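Local coordinates for RNase III inhibitor (Mycobacterium tuberculosis, PDB 5M3I), which is of unknown function but belongs to the macro-domain family, with a mixed beta-sheet packed between helices, at residues 119-124 / 150-155; 70-75 / 83-88; 97-102 / 131-136. All blocks are in the same frame, centred on the assembly; numbering follows the deposited sequence.

Contact 1: 119-124 / 150-155; sequences ASVAVP and PDVDAV
Val121 and Ala154 sit side by side on neighbouring parallel strands of a beta-alpha-beta unit, strand 120-123, helix 135-147 and strand 153-156, in the sheet of the macro domain. Four backbone bonds join the strands, crossing back and forth: Asp153 N to Ala119 O, Val121 N to Asp153 O and Val155 N to Val121 O, each 2.9 Å, and Val123 N to Val155 O, 2.8 Å.

One face of the pair carries Val121 and Ala154. The CG1 branch of Val121 is turned between its own N and carbonyl carbon (chi1 62°), and from there it meets both Val152 CG1, at 4.2 Å, and Ala154 CB, at 4.4 Å. Val152 has its CG1 anti to the backbone N (chi1 177°), which brings that methyl to 3.7 Å from Ala119 O as well. Phe146 of helix 135-147 touches Val121 and Ala154, while Ile113 of helix 99-115 touches Val121 and Val152, so this is the apolar side that faces the helices.

The other face carries Ser120, Ala122, Asp153 and Val155. Here the polar ends turn to partners elsewhere: Ser120 OG is bonded to Glu25 N and Asp153 OD1 to Met11 N. The side chains of Ser120 and Asp153 meet through their beta carbons, the two CB atoms 4.0 Å apart.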
loop_
_atom_site.group_PDB
_atom_site.type_symbol
_atom_site.label_atom_id
_atom_site.label_comp_id
_atom_site.label_asym_id
_atom_site.label_seq_id
_atom_site.Cartn_x
_atom_site.Cartn_y
_atom_site.Cartn_z
ATOM N N ALA A 119 14.516 1.798 0.820
ATOM C CA ALA A 119 15.314 0.979 -0.133
ATOM C C ALA A 119 14.497 -0.150 -0.810
ATOM O O ALA A 119 14.874 -0.628 -1.866
ATOM C CB ALA A 119 16.464 0.343 0.607
ATOM N N SER A 120 13.412 -0.582 -0.169
ATOM C CA SER A 120 12.671 -1.697 -0.662
ATOM C C SER A 120 11.224 -1.618 -0.179
ATOM O O SER A 120 10.975 -1.231 0.963
ATOM C CB SER A 120 13.347 -3.029 -0.246
ATOM O OG SER A 120 13.139 -3.305 1.116
ATOM N N VAL A 121 10.312 -2.047 -1.047
ATOM C CA VAL A 121 8.891 -2.056 -0.734
ATOM C C VAL A 121 8.164 -3.255 -1.384
ATOM O O VAL A 121 8.539 -3.710 -2.463
ATOM C CB VAL A 121 8.296 -0.711 -1.131
ATOM C CG1 VAL A 121 8.438 -0.510 -2.588
ATOM C CG2 VAL A 121 6.844 -0.632 -0.739
ATOM N N ALA A 122 7.165 -3.774 -0.683
ATOM C CA ALA A 122 6.301 -4.857 -1.186
ATOM C C ALA A 122 4.957 -4.253 -1.422
ATOM O O ALA A 122 4.400 -3.574 -0.523
ATOM C CB ALA A 122 6.197 -6.001 -0.193
ATOM N N VAL A 123 4.394 -4.545 -2.589
ATOM C CA VAL A 123 3.145 -3.931 -3.029
ATOM C C VAL A 123 2.106 -5.011 -3.419
ATOM O O VAL A 123 2.444 -5.925 -4.160
ATOM C CB VAL A 123 3.419 -3.046 -4.246
ATOM C CG1 VAL A 123 2.195 -2.273 -4.584
ATOM C CG2 VAL A 123 4.584 -2.085 -3.957
ATOM N N PRO A 124 0.869 -4.914 -2.912
ATOM C CA PRO A 124 -0.201 -5.823 -3.278
ATOM C C PRO A 124 -0.885 -5.372 -4.539
ATOM O O PRO A 124 -0.584 -4.297 -5.039
ATOM C CB PRO A 124 -1.173 -5.705 -2.108
ATOM C CG PRO A 124 -1.001 -4.303 -1.669
ATOM C CD PRO A 124 0.443 -3.980 -1.859
ATOM N N PRO A 150 14.765 3.947 -9.655
ATOM C CA PRO A 150 15.707 2.915 -10.113
ATOM C C PRO A 150 16.603 2.308 -9.029
ATOM O O PRO A 150 17.143 1.231 -9.264
ATOM C CB PRO A 150 16.568 3.648 -11.146
ATOM C CG PRO A 150 16.480 5.094 -10.772
ATOM C CD PRO A 150 15.090 5.279 -10.208
ATOM N N ASP A 151 16.734 2.930 -7.859
ATOM C CA ASP A 151 17.489 2.318 -6.739
ATOM C C ASP A 151 16.625 1.640 -5.653
ATOM O O ASP A 151 17.138 1.280 -4.579
ATOM C CB ASP A 151 18.393 3.371 -6.092
ATOM C CG ASP A 151 19.407 3.945 -7.072
ATOM O OD1 ASP A 151 20.097 3.159 -7.800
ATOM O OD2 ASP A 151 19.520 5.196 -7.117
ATOM N N VAL A 152 15.325 1.472 -5.909
ATOM C CA VAL A 152 14.435 0.848 -4.936
ATOM C C VAL A 152 14.110 -0.574 -5.438
ATOM O O VAL A 152 13.894 -0.778 -6.624
ATOM C CB VAL A 152 13.155 1.693 -4.774
ATOM C CG1 VAL A 152 12.170 1.040 -3.838
ATOM C CG2 VAL A 152 13.516 3.070 -4.235
ATOM N N ASP A 153 14.131 -1.549 -4.546
ATOM C CA ASP A 153 13.628 -2.897 -4.884
ATOM C C ASP A 153 12.170 -2.899 -4.638
ATOM O O ASP A 153 11.712 -2.529 -3.524
ATOM C CB ASP A 153 14.282 -3.978 -4.007
ATOM C CG ASP A 153 15.743 -4.193 -4.345
ATOM O OD1 ASP A 153 16.112 -4.241 -5.540
ATOM O OD2 ASP A 153 16.531 -4.337 -3.397
ATOM N N ALA A 154 11.407 -3.279 -5.644
ATOM C CA ALA A 154 9.966 -3.346 -5.482
ATOM C C ALA A 154 9.580 -4.789 -5.713
ATOM O O ALA A 154 9.898 -5.336 -6.759
ATOM C CB ALA A 154 9.284 -2.423 -6.483
ATOM N N VAL A 155 8.899 -5.375 -4.754
ATOM C CA VAL A 155 8.299 -6.691 -4.924
ATOM C C VAL A 155 6.781 -6.498 -5.113
ATOM O O VAL A 155 6.085 -6.028 -4.196
ATOM C CB VAL A 155 8.568 -7.632 -3.734
ATOM C CG1 VAL A 155 8.168 -9.071 -4.092
ATOM C CG2 VAL A 155 10.046 -7.623 -3.357
#

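Contact 2: 70-75 / 83-88; sequences MFVVDT and HIINFP
A beta hairpin at the edge of the macro-domain sheet pairs strand 71-74 with strand 83-88, antiparallel, the first being outermost and the second lying between it and strand 26-31, with strands 83-88 and 26-31 parallel. Phe71 with Asn86 and Val73 with Ile84 are the hydrogen-bonded pairs; Val72 with Ile85 and Asp74 with His83 are the non-hydrogen-bonded ones.

Phe71 O is gripped twice by one residue. Asn86 N reaches it from above one face of the carbonyl plane, and Asn86 ND2, at 3.1 Å, from the opposite face, with the oxygen close to the plane of the amide. The same ND2 lies at the edge of the Phe71 ring, 3.9 Å from CD2, where ring and amide run side by side with planes 32° apart. Asn86 OD1 is bonded to Asn29 ND2, so both ends of the amide are held and its rotation is fixed. Ile84 points to this same face, and its CD1 meets Thr75 CG2 at 3.6 Å, the two side chains at about a right angle.

On the other face His83 and Asp74 also run side by side, carboxylate and imidazole planes nearly perpendicular. His83 ND1 gives a weak, bent bond to Asp74 OD1 at 3.1 Å, the oxygen lying at the ring edge.

Met70, just before the first strand, packs on Ile85 and Phe87. Its chain, bent at chi2 (-55°) and chi3 (90°), lays SD against Ile85 CG2 at 3.6 Å and makes a Met-aromatic contact with Phe87; the CE methyl stands over one ring face, 3.9 Å from the Phe87 centroid.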
loop_
_atom_site.group_PDB
_atom_site.type_symbol
_atom_site.label_atom_id
_atom_site.label_comp_id
_atom_site.label_asym_id
_atom_site.label_seq_id
_atom_site.Cartn_x
_atom_site.Cartn_y
_atom_site.Cartn_z
ATOM N N MET A 70 -0.732 8.973 0.838
ATOM C CA MET A 70 -0.406 7.870 1.679
ATOM C C MET A 70 -0.621 8.251 3.142
ATOM O O MET A 70 -0.304 9.386 3.534
ATOM C CB MET A 70 1.060 7.447 1.443
ATOM C CG MET A 70 1.430 6.992 0.015
ATOM S SD MET A 70 0.411 5.650 -0.671
ATOM C CE MET A 70 -0.891 6.604 -1.478
ATOM N N PHE A 71 -1.099 7.301 3.942
ATOM C CA PHE A 71 -1.033 7.404 5.376
ATOM C C PHE A 71 0.039 6.460 5.932
ATOM O O PHE A 71 -0.132 5.231 5.916
ATOM C CB PHE A 71 -2.389 7.119 5.978
ATOM C CG PHE A 71 -2.438 7.303 7.459
ATOM C CD1 PHE A 71 -2.374 8.587 8.009
ATOM C CD2 PHE A 71 -2.494 6.212 8.294
ATOM C CE1 PHE A 71 -2.373 8.768 9.383
ATOM C CE2 PHE A 71 -2.490 6.382 9.679
ATOM C CZ PHE A 71 -2.438 7.659 10.227
ATOM N N VAL A 72 1.160 7.018 6.397
ATOM C CA VAL A 72 2.347 6.219 6.697
ATOM C C VAL A 72 2.526 6.077 8.195
ATOM O O VAL A 72 2.437 7.056 8.902
ATOM C CB VAL A 72 3.616 6.867 6.095
ATOM C CG1 VAL A 72 4.836 5.976 6.295
ATOM C CG2 VAL A 72 3.424 7.097 4.597
ATOM N N VAL A 73 2.839 4.885 8.658
ATOM C CA VAL A 73 3.109 4.636 10.067
ATOM C C VAL A 73 4.411 3.824 10.213
ATOM O O VAL A 73 4.669 2.905 9.436
ATOM C CB VAL A 73 1.934 3.861 10.714
ATOM C CG1 VAL A 73 2.152 3.729 12.207
ATOM C CG2 VAL A 73 0.578 4.556 10.505
ATOM N N ASP A 74 5.201 4.147 11.235
ATOM C CA ASP A 74 6.393 3.352 11.585
ATOM C C ASP A 74 6.013 2.212 12.463
ATOM O O ASP A 74 5.218 2.370 13.387
ATOM C CB ASP A 74 7.413 4.222 12.291
ATOM C CG ASP A 74 8.065 5.199 11.338
ATOM O OD1 ASP A 74 7.369 5.661 10.376
ATOM O OD2 ASP A 74 9.272 5.471 11.551
ATOM N N THR A 75 6.542 1.047 12.156
ATOM C CA THR A 75 6.264 -0.145 12.967
ATOM C C THR A 75 7.058 -0.159 14.276
ATOM O O THR A 75 6.597 -0.709 15.286
ATOM C CB THR A 75 6.630 -1.441 12.202
ATOM O OG1 THR A 75 8.048 -1.517 12.029
ATOM C CG2 THR A 75 5.902 -1.497 10.820
ATOM N N HIS A 83 8.166 0.485 7.898
ATOM C CA HIS A 83 7.036 1.343 7.551
ATOM C C HIS A 83 5.873 0.569 6.952
ATOM O O HIS A 83 6.066 -0.333 6.139
ATOM C CB HIS A 83 7.448 2.391 6.524
ATOM C CG HIS A 83 8.595 3.241 6.960
ATOM N ND1 HIS A 83 8.455 4.259 7.881
ATOM C CD2 HIS A 83 9.899 3.222 6.611
ATOM C CE1 HIS A 83 9.626 4.824 8.087
ATOM N NE2 HIS A 83 10.514 4.217 7.322
ATOM N N ILE A 84 4.670 0.958 7.341
ATOM C CA ILE A 84 3.466 0.545 6.676
ATOM C C ILE A 84 2.942 1.750 5.940
ATOM O O ILE A 84 2.646 2.782 6.556
ATOM C CB ILE A 84 2.354 0.089 7.670
ATOM C CG1 ILE A 84 2.892 -0.891 8.706
ATOM C CG2 ILE A 84 1.168 -0.485 6.898
ATOM C CD1 ILE A 84 3.596 -2.078 8.120
ATOM N N ILE A 85 2.807 1.616 4.624
ATOM C CA ILE A 85 2.282 2.669 3.766
ATOM C C ILE A 85 0.866 2.266 3.399
ATOM O O ILE A 85 0.643 1.354 2.603
ATOM C CB ILE A 85 3.133 2.831 2.526
ATOM C CG1 ILE A 85 4.589 3.081 2.928
ATOM C CG2 ILE A 85 2.602 3.975 1.681
ATOM C CD1 ILE A 85 5.574 3.038 1.775
ATOM N N ASN A 86 -0.104 2.939 4.009
ATOM C CA ASN A 86 -1.503 2.666 3.749
ATOM C C ASN A 86 -1.926 3.483 2.559
ATOM O O ASN A 86 -1.978 4.698 2.623
ATOM C CB ASN A 86 -2.345 3.007 4.958
ATOM C CG ASN A 86 -2.033 2.108 6.138
ATOM O OD1 ASN A 86 -2.466 0.959 6.178
ATOM N ND2 ASN A 86 -1.318 2.640 7.133
ATOM N N PHE A 87 -2.234 2.794 1.468
ATOM C CA PHE A 87 -2.555 3.403 0.160
ATOM C C PHE A 87 -4.068 3.381 0.001
ATOM O O PHE A 87 -4.665 2.308 -0.067
ATOM C CB PHE A 87 -1.897 2.520 -0.894
ATOM C CG PHE A 87 -1.917 3.038 -2.269
ATOM C CD1 PHE A 87 -3.111 3.377 -2.881
ATOM C CD2 PHE A 87 -0.748 3.170 -2.965
ATOM C CE1 PHE A 87 -3.115 3.855 -4.155
ATOM C CE2 PHE A 87 -0.739 3.702 -4.224
ATOM C CZ PHE A 87 -1.942 3.997 -4.840
ATOM N N PRO A 88 -4.723 4.572 -0.038
ATOM C CA PRO A 88 -6.198 4.541 -0.209
ATOM C C PRO A 88 -6.608 4.161 -1.605
ATOM O O PRO A 88 -6.249 4.822 -2.537
ATOM C CB PRO A 88 -6.621 5.986 0.130
ATOM C CG PRO A 88 -5.505 6.473 1.052
ATOM C CD PRO A 88 -4.279 5.927 0.365
#

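Contact 3: 97-102 / 131-136; sequences SKLAYI and GGLDWE
Ser97 and Gly131 bring two loops together through one backbone bond, Ser97 N to Gly131 O at 3.0 Å, with the donor in the carbonyl plane and on a lone pair of the oxygen. The approach is close enough that Ser97 CB lies 3.8 Å from Gly131 CA; with no side chain on Gly131, the backbones can draw together here.

Leu133 carries most of the side-chain contact. Its CG stands anti to the carbonyl carbon (chi1 -55°), and the two methyls then divide the facing segment between them. CD1 touches both Ser97 OG, at 3.5 Å, and Ile102 CG1, at 3.6 Å, and the Ile102 and Leu133 side chains reach toward each other tip to tip. CD2 turns instead to the backbone that leads into the helix, resting 3.7 Å from Ser97 O and 3.8 Å from Lys98 CA.

These segments lead into two helices of the macro domain, 99-115 and 135-147, and the contact joins their N-terminal ends. Lys98 occupies the N-cap position of the first and Asp134 that of the second. At the latter cap the carboxylate accepts a weak bond from Glu136 N through OD1.

Leu99 CD2 is 4.3 Å from Leu133 CD1, and the Leu99 side chain also touches Asp137 and Arg141; Leu133 leans on Val138, so the contact reaches the first turns of helix 135-147. Ser97 OG, set anti to the backbone N (chi1 -176°), is hydrogen-bonded to Thr89 O, outside the two segments, while Leu133 CD1 packs beside it.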
loop_
_atom_site.group_PDB
_atom_site.type_symbol
_atom_site.label_atom_id
_atom_site.label_comp_id
_atom_site.label_asym_id
_atom_site.label_seq_id
_atom_site.Cartn_x
_atom_site.Cartn_y
_atom_site.Cartn_z
ATOM N N SER A 97 -13.160 0.691 -6.324
ATOM C CA SER A 97 -11.953 1.445 -6.538
ATOM C C SER A 97 -12.035 1.977 -7.943
ATOM O O SER A 97 -12.980 1.667 -8.633
ATOM C CB SER A 97 -10.718 0.572 -6.351
ATOM O OG SER A 97 -9.549 1.372 -6.467
ATOM N N LYS A 98 -11.096 2.859 -8.305
ATOM C CA LYS A 98 -10.978 3.402 -9.654
ATOM C C LYS A 98 -9.548 3.638 -10.011
ATOM O O LYS A 98 -8.693 3.911 -9.139
ATOM C CB LYS A 98 -11.732 4.721 -9.740
ATOM C CG LYS A 98 -13.217 4.510 -9.518
ATOM C CD LYS A 98 -14.044 5.707 -9.861
ATOM C CE LYS A 98 -15.527 5.313 -9.931
ATOM N NZ LYS A 98 -16.328 6.543 -9.838
ATOM N N LEU A 99 -9.263 3.550 -11.295
ATOM C CA LEU A 99 -7.918 3.751 -11.816
ATOM C C LEU A 99 -7.353 5.109 -11.489
ATOM O O LEU A 99 -6.164 5.222 -11.137
ATOM C CB LEU A 99 -7.860 3.491 -13.326
ATOM C CG LEU A 99 -7.913 1.981 -13.657
ATOM C CD1 LEU A 99 -8.113 1.748 -15.147
ATOM C CD2 LEU A 99 -6.679 1.222 -13.192
ATOM N N ALA A 100 -8.209 6.112 -11.520
ATOM C CA ALA A 100 -7.826 7.477 -11.110
ATOM C C ALA A 100 -7.322 7.557 -9.648
ATOM O O ALA A 100 -6.436 8.347 -9.353
ATOM C CB ALA A 100 -8.970 8.439 -11.323
ATOM N N TYR A 101 -7.875 6.731 -8.757
ATOM C CA TYR A 101 -7.411 6.669 -7.386
ATOM C C TYR A 101 -5.985 6.070 -7.268
ATOM O O TYR A 101 -5.218 6.431 -6.380
ATOM C CB TYR A 101 -8.367 5.835 -6.540
ATOM C CG TYR A 101 -9.830 6.283 -6.468
ATOM C CD1 TYR A 101 -10.276 7.536 -6.943
ATOM C CD2 TYR A 101 -10.752 5.454 -5.842
ATOM C CE1 TYR A 101 -11.636 7.907 -6.818
ATOM C CE2 TYR A 101 -12.092 5.801 -5.726
ATOM C CZ TYR A 101 -12.531 7.019 -6.210
ATOM O OH TYR A 101 -13.848 7.279 -6.020
ATOM N N ILE A 102 -5.693 5.120 -8.158
ATOM C CA ILE A 102 -4.436 4.430 -8.180
ATOM C C ILE A 102 -3.405 5.404 -8.754
ATOM O O ILE A 102 -2.286 5.528 -8.221
ATOM C CB ILE A 102 -4.499 3.098 -8.986
ATOM C CG1 ILE A 102 -5.596 2.141 -8.455
ATOM C CG2 ILE A 102 -3.168 2.353 -8.987
ATOM C CD1 ILE A 102 -5.602 1.877 -6.981
ATOM N N GLY A 131 -11.725 -4.176 -4.933
ATOM C CA GLY A 131 -12.052 -2.934 -5.620
ATOM C C GLY A 131 -12.573 -3.040 -7.040
ATOM O O GLY A 131 -13.012 -2.040 -7.591
ATOM N N GLY A 132 -12.505 -4.231 -7.637
ATOM C CA GLY A 132 -12.993 -4.482 -8.982
ATOM C C GLY A 132 -12.153 -3.998 -10.156
ATOM O O GLY A 132 -12.665 -3.954 -11.270
ATOM N N LEU A 133 -10.878 -3.648 -9.963
ATOM C CA LEU A 133 -10.017 -3.200 -11.106
ATOM C C LEU A 133 -9.370 -4.387 -11.863
ATOM O O LEU A 133 -9.254 -5.477 -11.331
ATOM C CB LEU A 133 -8.924 -2.237 -10.606
ATOM C CG LEU A 133 -9.425 -1.010 -9.821
ATOM C CD1 LEU A 133 -8.272 -0.130 -9.398
ATOM C CD2 LEU A 133 -10.430 -0.201 -10.619
ATOM N N ASP A 134 -8.948 -4.148 -13.094
ATOM C CA ASP A 134 -8.241 -5.137 -13.900
ATOM C C ASP A 134 -6.751 -5.204 -13.522
ATOM O O ASP A 134 -6.063 -4.165 -13.498
ATOM C CB ASP A 134 -8.364 -4.739 -15.361
ATOM C CG ASP A 134 -8.152 -5.895 -16.311
ATOM O OD1 ASP A 134 -7.147 -6.612 -16.181
ATOM O OD2 ASP A 134 -9.009 -6.089 -17.206
ATOM N N TRP A 135 -6.244 -6.405 -13.229
ATOM C CA TRP A 135 -4.840 -6.578 -12.796
ATOM C C TRP A 135 -3.858 -5.963 -13.780
ATOM O O TRP A 135 -2.957 -5.218 -13.419
ATOM C CB TRP A 135 -4.498 -8.058 -12.572
ATOM C CG TRP A 135 -2.979 -8.376 -12.338
ATOM C CD1 TRP A 135 -2.242 -9.363 -12.934
ATOM C CD2 TRP A 135 -2.096 -7.724 -11.433
ATOM N NE1 TRP A 135 -0.954 -9.348 -12.469
ATOM C CE2 TRP A 135 -0.842 -8.345 -11.547
ATOM C CE3 TRP A 135 -2.247 -6.679 -10.521
ATOM C CZ2 TRP A 135 0.257 -7.947 -10.797
ATOM C CZ3 TRP A 135 -1.153 -6.270 -9.801
ATOM C CH2 TRP A 135 0.082 -6.918 -9.932
ATOM N N GLU A 136 -4.028 -6.305 -15.030
ATOM C CA GLU A 136 -3.073 -5.916 -16.042
ATOM C C GLU A 136 -2.978 -4.401 -16.093
ATOM O O GLU A 136 -1.896 -3.853 -16.339
ATOM C CB GLU A 136 -3.467 -6.523 -17.388
ATOM C CG GLU A 136 -2.468 -6.291 -18.481
ATOM C CD GLU A 136 -2.828 -6.995 -19.768
ATOM O OE1 GLU A 136 -3.682 -7.923 -19.783
ATOM O OE2 GLU A 136 -2.246 -6.602 -20.794
#

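Contacts 1 and 2 belong to the same mixed sheet, with strand 26-31 between strands 120-123 and 83-88; their centres lie 14 Å apart and their nearest atoms about 5 Å, so they do not touch. Contact 3 joins the starts of two helices rather than strands, its centre 20 Å from that of contact 1 and 19 Å from that of contact 2. It nevertheless meets contact 2 directly, where Phe87 CZ packs 3.7 Å from Ile102 O. Helix 99-115 leads from contact 3 to strand 120-123, and helix 135-147 connects the strands of contact 1, so contacts 1 and 3 interlock along the chain.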